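Local coordinates for protein probable glutamine synthetase (Pseudomonas aeruginosa, PDB 4HPP) that belongs to the glutamine synthetase family, forms a six-chain assembly, and has magnesium and glutamic acid bound in its catalytic domain, at residues Q80-A85 against P160-S165; E117-S122 against A352-I357; C278-P283 against D414-M419; C315-V318 against P324-K327. One frame throughout, in Å; residues are numbered along the deposited sequence.

Interaction 1: residues Q80-A85 against P160-S165; sequences QGPDAA and PGWLVS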
loop_
_atom_site.group_PDB
_atom_site.type_symbol
_atom_site.label_atom_id
_atom_site.label_comp_id
_atom_site.label_asym_id
_atom_site.label_seq_id
_atom_site.Cartn_x
_atom_site.Cartn_y
_atom_site.Cartn_z
ATOM N N GLN A 80 21.771 -7.776 -17.384
ATOM C CA GLN A 80 20.536 -7.139 -16.937
ATOM C C GLN A 80 19.317 -7.941 -17.234
ATOM O O GLN A 80 19.172 -8.453 -18.359
ATOM C CB GLN A 80 20.382 -5.814 -17.605
ATOM C CG GLN A 80 20.869 -4.688 -16.729
ATOM C CD GLN A 80 21.004 -3.447 -17.542
ATOM O OE1 GLN A 80 21.869 -3.381 -18.405
ATOM N NE2 GLN A 80 20.113 -2.482 -17.322
ATOM N N GLY A 81 18.433 -8.044 -16.247
ATOM C CA GLY A 81 17.164 -8.712 -16.482
ATOM C C GLY A 81 16.036 -7.794 -16.092
ATOM O O GLY A 81 16.261 -6.614 -15.844
ATOM N N PRO A 82 14.824 -8.352 -15.981
ATOM C CA PRO A 82 13.617 -7.600 -15.706
ATOM C C PRO A 82 13.692 -6.691 -14.472
ATOM O O PRO A 82 13.079 -5.617 -14.431
ATOM C CB PRO A 82 12.562 -8.689 -15.522
ATOM C CG PRO A 82 13.198 -9.981 -15.948
ATOM C CD PRO A 82 14.540 -9.694 -16.489
ATOM N N ASP A 83 14.411 -7.142 -13.467
ATOM C CA ASP A 83 14.546 -6.437 -12.185
ATOM C C ASP A 83 15.873 -5.652 -12.237
ATOM O O ASP A 83 16.965 -6.246 -12.351
ATOM C CB ASP A 83 14.553 -7.479 -11.039
ATOM C CG ASP A 83 14.663 -6.843 -9.661
ATOM O OD1 ASP A 83 15.162 -5.673 -9.588
ATOM O OD2 ASP A 83 14.239 -7.503 -8.649
ATOM N N ALA A 84 15.828 -4.331 -12.192
ATOM C CA ALA A 84 17.103 -3.583 -12.413
ATOM C C ALA A 84 18.055 -3.673 -11.211
ATOM O O ALA A 84 19.266 -3.449 -11.346
ATOM C CB ALA A 84 16.837 -2.145 -12.814
ATOM N N ALA A 85 17.506 -4.121 -10.073
ATOM C CA ALA A 85 18.256 -4.251 -8.834
ATOM C C ALA A 85 18.896 -5.648 -8.676
ATOM O O ALA A 85 19.504 -5.935 -7.634
ATOM C CB ALA A 85 17.377 -3.901 -7.641
ATOM N N PRO A 160 8.214 -12.483 -22.312
ATOM C CA PRO A 160 8.906 -12.940 -23.549
ATOM C C PRO A 160 10.001 -11.959 -24.032
ATOM O O PRO A 160 11.116 -12.420 -24.356
ATOM C CB PRO A 160 7.785 -12.998 -24.581
ATOM C CG PRO A 160 6.505 -12.908 -23.778
ATOM C CD PRO A 160 6.862 -12.015 -22.627
ATOM N N GLY A 161 9.691 -10.644 -24.077
ATOM C CA GLY A 161 10.702 -9.610 -24.450
ATOM C C GLY A 161 11.947 -9.702 -23.576
ATOM O O GLY A 161 13.068 -9.677 -24.070
ATOM N N TRP A 162 11.767 -9.912 -22.278
ATOM C CA TRP A 162 12.919 -10.006 -21.352
ATOM C C TRP A 162 13.562 -11.340 -21.403
ATOM O O TRP A 162 14.725 -11.497 -21.066
ATOM C CB TRP A 162 12.538 -9.711 -19.919
ATOM C CG TRP A 162 12.715 -8.268 -19.606
ATOM C CD1 TRP A 162 11.728 -7.359 -19.271
ATOM C CD2 TRP A 162 13.968 -7.497 -19.589
ATOM N NE1 TRP A 162 12.258 -6.114 -19.042
ATOM C CE2 TRP A 162 13.603 -6.125 -19.230
ATOM C CE3 TRP A 162 15.311 -7.790 -19.854
ATOM C CZ2 TRP A 162 14.559 -5.088 -19.164
ATOM C CZ3 TRP A 162 16.253 -6.759 -19.759
ATOM C CH2 TRP A 162 15.880 -5.439 -19.428
ATOM N N LEU A 163 12.824 -12.330 -21.862
ATOM C CA LEU A 163 13.409 -13.640 -21.931
ATOM C C LEU A 163 14.377 -13.696 -23.092
ATOM O O LEU A 163 15.543 -14.028 -22.932
ATOM C CB LEU A 163 12.318 -14.753 -22.004
ATOM C CG LEU A 163 12.935 -16.127 -22.120
ATOM C CD1 LEU A 163 13.897 -16.341 -20.975
ATOM C CD2 LEU A 163 11.894 -17.216 -22.126
ATOM N N VAL A 164 13.888 -13.422 -24.273
ATOM C CA VAL A 164 14.746 -13.308 -25.468
ATOM C C VAL A 164 15.960 -12.405 -25.243
ATOM O O VAL A 164 17.090 -12.732 -25.614
ATOM C CB VAL A 164 13.902 -12.939 -26.723
ATOM C CG1 VAL A 164 14.777 -12.731 -27.932
ATOM C CG2 VAL A 164 12.948 -14.097 -26.996
ATOM N N SER A 165 15.780 -11.325 -24.528
ATOM C CA SER A 165 16.928 -10.437 -24.341
ATOM C C SER A 165 17.936 -11.082 -23.420
ATOM O O SER A 165 19.157 -11.145 -23.729
ATOM C CB SER A 165 16.454 -9.098 -23.862
ATOM O OG SER A 165 17.404 -8.515 -23.039
#
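Pro-82 lies flat over the indole of Trp-162 in a proline-tryptophan CH-pi stack that ties a loop of the glutamine synthetase N-terminal domain to helix 159-169 of the catalytic domain. The CA of Pro-82 sits 3.8 Å from the centroid of the five-membered indole ring and only 7° off its normal. Its CD rests on the ring fusion, 3.8 Å from Trp-162 CD2, while CB and CG reach back over CG and CB of the tryptophan. With chi1 at -92°, Trp-162 swings its indole away from the helix and beneath the loop, and the proline ring and the indole run alongside each other, pointing opposite ways. Gly-81 continues the cover on the same face, its backbone lying over the six-membered ring. Val-212, Gln-215 and Met-216 of helix 196-216 also pack on Pro-82. A second subunit completes the setting: Pro-6 of that subunit packs on Trp-162, and its Arg-3 NH1 bonds to Gly-81 O. Gln-80 adds backbone rather than side chain: its O, also hydrogen-bonded to Gln-169 NE2, approaches the far rim of the indole obliquely, 3.7 Å from Trp-162 CZ3.

Interaction 2: residues E117-S122 against A352-I357; sequences ERYRDS and AGRLGI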
loop_
_atom_site.group_PDB
_atom_site.type_symbol
_atom_site.label_atom_id
_atom_site.label_comp_id
_atom_site.label_asym_id
_atom_site.label_seq_id
_atom_site.Cartn_x
_atom_site.Cartn_y
_atom_site.Cartn_z
ATOM N N GLU A 117 34.789 -35.640 -29.734
ATOM C CA GLU A 117 36.119 -36.110 -30.180
ATOM C C GLU A 117 36.083 -37.373 -31.096
ATOM O O GLU A 117 36.538 -37.302 -32.243
ATOM C CB GLU A 117 37.078 -36.331 -28.980
ATOM C CG GLU A 117 38.545 -36.702 -29.316
ATOM C CD GLU A 117 39.257 -35.754 -30.316
ATOM O OE1 GLU A 117 40.300 -36.172 -30.899
ATOM O OE2 GLU A 117 38.796 -34.597 -30.541
ATOM N N ARG A 118 35.554 -38.498 -30.585
ATOM C CA ARG A 118 35.357 -39.744 -31.346
ATOM C C ARG A 118 34.571 -39.484 -32.628
ATOM O O ARG A 118 34.760 -40.171 -33.650
ATOM C CB ARG A 118 34.596 -40.814 -30.529
ATOM C CG ARG A 118 35.323 -41.301 -29.304
ATOM C CD ARG A 118 34.657 -42.503 -28.669
ATOM N NE ARG A 118 33.505 -42.261 -27.797
ATOM C CZ ARG A 118 33.566 -41.956 -26.495
ATOM N NH1 ARG A 118 34.718 -41.776 -25.890
ATOM N NH2 ARG A 118 32.462 -41.804 -25.780
ATOM N N TYR A 119 33.670 -38.503 -32.556
ATOM C CA TYR A 119 33.034 -38.049 -33.757
ATOM C C TYR A 119 34.015 -37.330 -34.677
ATOM O O TYR A 119 34.091 -37.690 -35.863
ATOM C CB TYR A 119 31.815 -37.212 -33.463
ATOM C CG TYR A 119 30.528 -37.998 -33.575
ATOM C CD1 TYR A 119 30.088 -38.809 -32.505
ATOM C CD2 TYR A 119 29.742 -37.941 -34.746
ATOM C CE1 TYR A 119 28.889 -39.517 -32.564
ATOM C CE2 TYR A 119 28.544 -38.647 -34.814
ATOM C CZ TYR A 119 28.125 -39.441 -33.722
ATOM O OH TYR A 119 26.971 -40.198 -33.794
ATOM N N ARG A 120 34.777 -36.368 -34.141
ATOM C CA ARG A 120 35.719 -35.593 -34.956
ATOM C C ARG A 120 36.731 -36.538 -35.641
ATOM O O ARG A 120 36.926 -36.457 -36.850
ATOM C CB ARG A 120 36.453 -34.522 -34.141
ATOM C CG ARG A 120 36.686 -33.185 -34.883
ATOM C CD ARG A 120 37.738 -32.257 -34.250
ATOM N NE ARG A 120 38.856 -33.026 -33.685
ATOM C CZ ARG A 120 39.784 -33.678 -34.401
ATOM N NH1 ARG A 120 39.755 -33.660 -35.729
ATOM N NH2 ARG A 120 40.742 -34.363 -33.789
ATOM N N ASP A 121 37.329 -37.447 -34.865
ATOM C CA ASP A 121 38.345 -38.405 -35.339
ATOM C C ASP A 121 38.033 -39.070 -36.655
ATOM O O ASP A 121 38.921 -39.207 -37.491
ATOM C CB ASP A 121 38.609 -39.497 -34.297
ATOM C CG ASP A 121 39.528 -39.020 -33.182
ATOM O OD1 ASP A 121 39.540 -39.712 -32.150
ATOM O OD2 ASP A 121 40.219 -37.957 -33.325
ATOM N N SER A 122 36.784 -39.485 -36.830
ATOM C CA SER A 122 36.307 -40.028 -38.100
ATOM C C SER A 122 35.649 -38.980 -39.013
ATOM O O SER A 122 34.888 -39.341 -39.904
ATOM C CB SER A 122 35.326 -41.166 -37.849
ATOM O OG SER A 122 34.120 -40.627 -37.379
ATOM N N ALA A 352 24.633 -44.136 -29.747
ATOM C CA ALA A 352 23.891 -45.191 -30.415
ATOM C C ALA A 352 23.916 -44.966 -31.913
ATOM O O ALA A 352 23.984 -45.926 -32.675
ATOM C CB ALA A 352 22.464 -45.267 -29.907
ATOM N N GLY A 353 23.876 -43.696 -32.313
ATOM C CA GLY A 353 24.047 -43.283 -33.706
ATOM C C GLY A 353 25.389 -43.746 -34.215
ATOM O O GLY A 353 25.464 -44.400 -35.270
ATOM N N ARG A 354 26.443 -43.430 -33.463
ATOM C CA ARG A 354 27.809 -43.883 -33.799
ATOM C C ARG A 354 27.807 -45.391 -34.008
ATOM O O ARG A 354 28.211 -45.859 -35.049
ATOM C CB ARG A 354 28.841 -43.523 -32.708
ATOM C CG ARG A 354 30.167 -42.915 -33.193
ATOM C CD ARG A 354 31.355 -43.144 -32.228
ATOM N NE ARG A 354 31.049 -43.214 -30.776
ATOM C CZ ARG A 354 31.235 -44.281 -29.981
ATOM N NH1 ARG A 354 31.729 -45.393 -30.489
ATOM N NH2 ARG A 354 30.922 -44.254 -28.675
ATOM N N LEU A 355 27.350 -46.144 -33.008
ATOM C CA LEU A 355 27.205 -47.592 -33.122
ATOM C C LEU A 355 26.410 -48.016 -34.374
ATOM O O LEU A 355 26.626 -49.098 -34.925
ATOM C CB LEU A 355 26.486 -48.138 -31.888
ATOM C CG LEU A 355 27.309 -48.195 -30.615
ATOM C CD1 LEU A 355 26.551 -48.999 -29.590
ATOM C CD2 LEU A 355 28.654 -48.841 -30.930
ATOM N N GLY A 356 25.477 -47.173 -34.802
ATOM C CA GLY A 356 24.710 -47.437 -35.999
ATOM C C GLY A 356 25.659 -47.389 -37.170
ATOM O O GLY A 356 25.697 -48.313 -37.970
ATOM N N ILE A 357 26.445 -46.318 -37.237
ATOM C CA ILE A 357 27.357 -46.084 -38.340
ATOM C C ILE A 357 28.489 -47.097 -38.415
ATOM O O ILE A 357 28.794 -47.589 -39.494
ATOM C CB ILE A 357 27.939 -44.662 -38.240
ATOM C CG1 ILE A 357 26.804 -43.633 -38.430
ATOM C CG2 ILE A 357 29.117 -44.485 -39.203
ATOM C CD1 ILE A 357 27.153 -42.229 -38.003
#
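Tyr-119 and Arg-354 bring their CA atoms to 7.8 Å where two helical segments, 117-121 and 352-357, run 27° from parallel with their axes 11.6 Å apart. That spacing is too wide for backbones to meet, so long side chains fill it. Tyr-119 reaches across with its ring, and CE1 lies 3.7 Å from Arg-354 CG, the ring turned 83° from the plane of the arginine's guanidinium. Its hydroxyl arrives beside the backbone of the opposite helix, 3.3 Å from Arg-354 N, but the angle there is poor for a bond. The OH is instead held by Leu-350 O, one turn earlier on that helix, and by Trp-266 NE1. The hydroxyl also lies near Gly-353, its OH 3.9 Å from Gly-353 C. Arg-118 lays its CD over the centre of the Arg-354 guanidinium, and a bend at chi3 then carries NE across the same group, the two guanidinium planes 76° apart. Arg-118 NE and Arg-354 NH2, both donors, come to 3.4 Å. Glu-115 brings the two cations together, one carboxylate oxygen paired with NE of Arg-118 and the other with NE of Arg-354, which probably offsets their like charges. Glu-407 forms a further salt bridge with Arg-354 NH1. The contact thus joins helix 108-121 to helix 342-358 inside the catalytic domain, with helix 261-281 packing on Ala-352, Leu-355 and Ile-357, and strand 124-137 supporting Tyr-119 through Leu-124 and Val-126.

Interaction 3: residues C278-P283 against D414-M419; sequences CALTAP and DTYLAM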
loop_
_atom_site.group_PDB
_atom_site.type_symbol
_atom_site.label_atom_id
_atom_site.label_comp_id
_atom_site.label_asym_id
_atom_site.label_seq_id
_atom_site.Cartn_x
_atom_site.Cartn_y
_atom_site.Cartn_z
ATOM N N CYS A 278 16.122 -44.332 -23.592
ATOM C CA CYS A 278 15.071 -43.773 -22.797
ATOM C C CYS A 278 15.442 -43.586 -21.327
ATOM O O CYS A 278 14.961 -42.653 -20.683
ATOM C CB CYS A 278 13.793 -44.573 -22.980
ATOM S SG CYS A 278 13.161 -44.316 -24.659
ATOM N N ALA A 279 16.319 -44.447 -20.827
ATOM C CA ALA A 279 16.760 -44.387 -19.453
ATOM C C ALA A 279 17.595 -43.136 -19.290
ATOM O O ALA A 279 17.729 -42.616 -18.174
ATOM C CB ALA A 279 17.575 -45.628 -19.069
ATOM N N LEU A 280 18.159 -42.656 -20.398
ATOM C CA LEU A 280 19.061 -41.492 -20.360
ATOM C C LEU A 280 18.442 -40.236 -21.000
ATOM O O LEU A 280 18.938 -39.133 -20.773
ATOM C CB LEU A 280 20.447 -41.800 -20.983
ATOM C CG LEU A 280 21.234 -43.057 -20.527
ATOM C CD1 LEU A 280 21.889 -43.785 -21.683
ATOM C CD2 LEU A 280 22.250 -42.815 -19.438
ATOM N N THR A 281 17.369 -40.371 -21.785
ATOM C CA THR A 281 16.727 -39.172 -22.376
ATOM C C THR A 281 15.306 -38.924 -21.845
ATOM O O THR A 281 14.716 -37.866 -22.108
ATOM C CB THR A 281 16.652 -39.260 -23.893
ATOM O OG1 THR A 281 15.668 -40.240 -24.225
ATOM C CG2 THR A 281 18.006 -39.653 -24.522
ATOM N N ALA A 282 14.734 -39.911 -21.145
ATOM C CA ALA A 282 13.505 -39.711 -20.344
ATOM C C ALA A 282 13.738 -40.342 -18.967
ATOM O O ALA A 282 13.103 -41.334 -18.635
ATOM C CB ALA A 282 12.287 -40.322 -21.038
ATOM N N PRO A 283 14.649 -39.752 -18.164
ATOM C CA PRO A 283 15.346 -40.456 -17.118
ATOM C C PRO A 283 14.710 -40.326 -15.779
ATOM O O PRO A 283 15.334 -40.700 -14.797
ATOM C CB PRO A 283 16.679 -39.715 -17.047
ATOM C CG PRO A 283 16.423 -38.374 -17.662
ATOM C CD PRO A 283 14.999 -38.331 -18.119
ATOM N N ASP A 414 27.398 -47.221 -13.155
ATOM C CA ASP A 414 27.141 -47.706 -11.782
ATOM C C ASP A 414 26.494 -46.647 -10.959
ATOM O O ASP A 414 25.470 -46.914 -10.267
ATOM C CB ASP A 414 28.436 -48.064 -11.039
ATOM C CG ASP A 414 29.111 -49.322 -11.553
ATOM O OD1 ASP A 414 28.916 -49.735 -12.727
ATOM O OD2 ASP A 414 29.879 -49.891 -10.754
ATOM N N THR A 415 27.092 -45.449 -10.996
ATOM C CA THR A 415 26.566 -44.364 -10.163
ATOM C C THR A 415 25.184 -43.881 -10.650
ATOM O O THR A 415 24.263 -43.642 -9.839
ATOM C CB THR A 415 27.619 -43.292 -9.842
ATOM O OG1 THR A 415 27.011 -42.002 -9.745
ATOM C CG2 THR A 415 28.718 -43.279 -10.866
ATOM N N TYR A 416 25.015 -43.878 -11.969
ATOM C CA TYR A 416 23.721 -43.590 -12.586
ATOM C C TYR A 416 22.696 -44.654 -12.278
ATOM O O TYR A 416 21.596 -44.374 -11.767
ATOM C CB TYR A 416 23.862 -43.438 -14.103
ATOM C CG TYR A 416 22.609 -42.878 -14.720
ATOM C CD1 TYR A 416 21.594 -43.716 -15.192
ATOM C CD2 TYR A 416 22.394 -41.506 -14.772
ATOM C CE1 TYR A 416 20.423 -43.198 -15.733
ATOM C CE2 TYR A 416 21.227 -40.985 -15.312
ATOM C CZ TYR A 416 20.258 -41.825 -15.794
ATOM O OH TYR A 416 19.119 -41.299 -16.321
ATOM N N LEU A 417 23.052 -45.887 -12.604
ATOM C CA LEU A 417 22.156 -47.013 -12.393
ATOM C C LEU A 417 21.722 -47.175 -10.955
ATOM O O LEU A 417 20.581 -47.534 -10.679
ATOM C CB LEU A 417 22.845 -48.301 -12.821
ATOM C CG LEU A 417 22.807 -48.717 -14.285
ATOM C CD1 LEU A 417 23.466 -50.075 -14.369
ATOM C CD2 LEU A 417 21.382 -48.761 -14.850
ATOM N N ALA A 418 22.630 -46.907 -10.031
ATOM C CA ALA A 418 22.279 -46.976 -8.609
ATOM C C ALA A 418 21.455 -45.796 -8.168
ATOM O O ALA A 418 20.407 -45.954 -7.462
ATOM C CB ALA A 418 23.515 -47.085 -7.771
ATOM N N MET A 419 21.889 -44.602 -8.596
ATOM C CA MET A 419 21.148 -43.412 -8.224
ATOM C C MET A 419 19.681 -43.466 -8.681
ATOM O O MET A 419 18.814 -42.910 -8.021
ATOM C CB MET A 419 21.821 -42.149 -8.726
ATOM C CG MET A 419 20.992 -40.918 -8.380
ATOM S SD MET A 419 19.833 -40.415 -9.657
ATOM C CE MET A 419 21.017 -39.651 -10.808
#
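Ala-279 offers its carbonyl to the hydroxyl of Tyr-416, a tyrosine that anchors the C-terminal end of helix 261-281 to helix 410-427 within the glutamine synthetase catalytic domain. The bond from Tyr-416 OH to Ala-279 O is 2.7 Å long, meeting the carbonyl at 153° with the hydroxyl tilted slightly from the carbonyl plane. Four residues on from Ala-279 stands Pro-283, whose nitrogen carries no hydrogen, so the usual helical donor for this carbonyl is missing and the tyrosine takes its place. The methyl of Ala-279 meanwhile packs on Leu-395 and Leu-398 of helix 391-399. Leu-280, next in line, turns one branch over the aromatic ring: CD2 lies 4.3 Å from the ring centroid and 16° off its normal, a CH-pi contact offset toward CE1. Leu-344 of helix 342-358 touches both Leu-280 and Tyr-416. Thr-281 turns away, its OG1 bonded to Leu-277 O and Pro-335 O, and the chain leaves the helix at Ala-282, whose N still bonds to Cys-278 O. Pro-283 then comes back against the phenol, crossing it obliquely at the edge, while its carbonyl O accepts a hydrogen bond from Lys-420 NZ. Tyr-416 can span the gap because its CG is anti to the backbone N (chi1 -169°), which sends the ring outward from its helix. At the end of that ring, Pro-283 CB is modelled 3.0 Å from Tyr-416 OH, near the ring plane, a spacing too short to be taken literally.

Interaction 4: residues C315-V318 against P324-K327; sequences CPVV and PLGK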
loop_
_atom_site.group_PDB
_atom_site.type_symbol
_atom_site.label_atom_id
_atom_site.label_comp_id
_atom_site.label_asym_id
_atom_site.label_seq_id
_atom_site.Cartn_x
_atom_site.Cartn_y
_atom_site.Cartn_z
ATOM N N CYS A 315 13.326 -33.834 -40.468
ATOM C CA CYS A 315 12.823 -32.451 -40.634
ATOM C C CYS A 315 13.228 -31.965 -42.009
ATOM O O CYS A 315 14.362 -31.447 -42.187
ATOM C CB CYS A 315 13.387 -31.478 -39.571
ATOM S SG CYS A 315 13.045 -31.935 -37.843
ATOM N N PRO A 316 12.304 -32.108 -42.977
ATOM C CA PRO A 316 12.671 -31.893 -44.361
ATOM C C PRO A 316 13.025 -30.422 -44.562
ATOM O O PRO A 316 12.737 -29.579 -43.698
ATOM C CB PRO A 316 11.395 -32.258 -45.120
ATOM C CG PRO A 316 10.289 -31.888 -44.176
ATOM C CD PRO A 316 10.853 -31.949 -42.770
ATOM N N VAL A 317 13.672 -30.125 -45.677
ATOM C CA VAL A 317 14.047 -28.752 -45.983
ATOM C C VAL A 317 12.830 -27.835 -46.324
ATOM O O VAL A 317 11.752 -28.317 -46.678
ATOM C CB VAL A 317 15.144 -28.742 -47.062
ATOM C CG1 VAL A 317 16.458 -29.235 -46.450
ATOM C CG2 VAL A 317 14.715 -29.580 -48.269
ATOM N N VAL A 318 12.994 -26.522 -46.159
ATOM C CA VAL A 318 12.000 -25.532 -46.633
ATOM C C VAL A 318 12.576 -24.805 -47.884
ATOM O O VAL A 318 13.553 -24.044 -47.774
ATOM C CB VAL A 318 11.482 -24.561 -45.481
ATOM C CG1 VAL A 318 11.739 -25.140 -44.096
ATOM C CG2 VAL A 318 12.093 -23.155 -45.528
ATOM N N PRO A 324 19.000 -21.559 -48.052
ATOM C CA PRO A 324 19.338 -22.791 -48.835
ATOM C C PRO A 324 19.068 -24.171 -48.158
ATOM O O PRO A 324 18.923 -24.269 -46.930
ATOM C CB PRO A 324 20.833 -22.610 -49.183
ATOM C CG PRO A 324 21.362 -21.645 -48.182
ATOM C CD PRO A 324 20.217 -20.753 -47.777
ATOM N N LEU A 325 19.016 -25.216 -48.984
ATOM C CA LEU A 325 18.489 -26.534 -48.590
ATOM C C LEU A 325 19.588 -27.528 -48.137
ATOM O O LEU A 325 20.641 -27.638 -48.771
ATOM C CB LEU A 325 17.639 -27.147 -49.745
ATOM C CG LEU A 325 16.294 -26.576 -50.264
ATOM C CD1 LEU A 325 16.459 -25.337 -51.139
ATOM C CD2 LEU A 325 15.508 -27.626 -51.043
ATOM N N GLY A 326 19.351 -28.259 -47.050
ATOM C CA GLY A 326 20.305 -29.277 -46.648
ATOM C C GLY A 326 21.136 -28.917 -45.448
ATOM O O GLY A 326 21.311 -29.734 -44.552
ATOM N N LYS A 327 21.666 -27.701 -45.428
ATOM C CA LYS A 327 22.213 -27.119 -44.188
ATOM C C LYS A 327 21.147 -27.158 -43.076
ATOM O O LYS A 327 21.470 -27.301 -41.898
ATOM C CB LYS A 327 22.723 -25.668 -44.402
ATOM C CG LYS A 327 24.164 -25.515 -44.933
ATOM C CD LYS A 327 25.235 -26.205 -44.069
ATOM C CE LYS A 327 26.428 -25.302 -43.717
ATOM N NZ LYS A 327 27.332 -24.923 -44.849
#
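Leu-325 and Gly-326 fold back on Val-317, holding together the two sides of the loop that connects antiparallel strands 312-315 and 330-336. Pro-324 enters through a cis peptide bond and turns its own ring away; its O accepts from Gln-328 NE2, and OE1 of the same glutamine accepts from Val-318 N, so one amide clips both sides of the loop. Leu-325 crosses Val-317 at about a right angle, and its CD2 meets Val-317 CG2 at 3.5 Å. In that valine CG1 stands beside the backbone N (chi1 -72°), facing Gly-326, which puts CG2 in the crowded position between N and the carbonyl carbon. CG1 meets the backbone itself, modelled 3.1 Å from Gly-326 N, closer than normal contact and so doubtful in detail. Gly-326 has a positive phi of 106°, a conformation suited to its lack of a side chain. Tyr-251 packs on Leu-325, and Tyr-329 on Val-317. At the base of the loop Cys-315 bonds through its backbone to Asn-330, and its side chain packs on His-238 of strand 235-243 and Glu-332 of strand 330-336, while Val-318 touches Arg-67 of a second subunit.

Overall arrangement
Interaction 1 joins the N-terminal domain to the catalytic domain, whereas interactions 2, 3 and 4 lie wholly within the latter. The centre of interaction 1 is 33 to 40 Å from those of the others, but it shares with interaction 4 a position against the second subunit. Interactions 2 and 3 are the closest pair, with nearest atoms about 8 Å apart; both use helix 261-281 and helix 342-358, as segment or as neighbour. The side chain of Pro-283 in interaction 3 is about 12 Å from the bound glutamic acid. Interaction 4 closes the loop leading into strand 330-336, which carries Arg-334 of the glutamic acid pocket; the centres of interactions 3 and 4 are 34 Å apart.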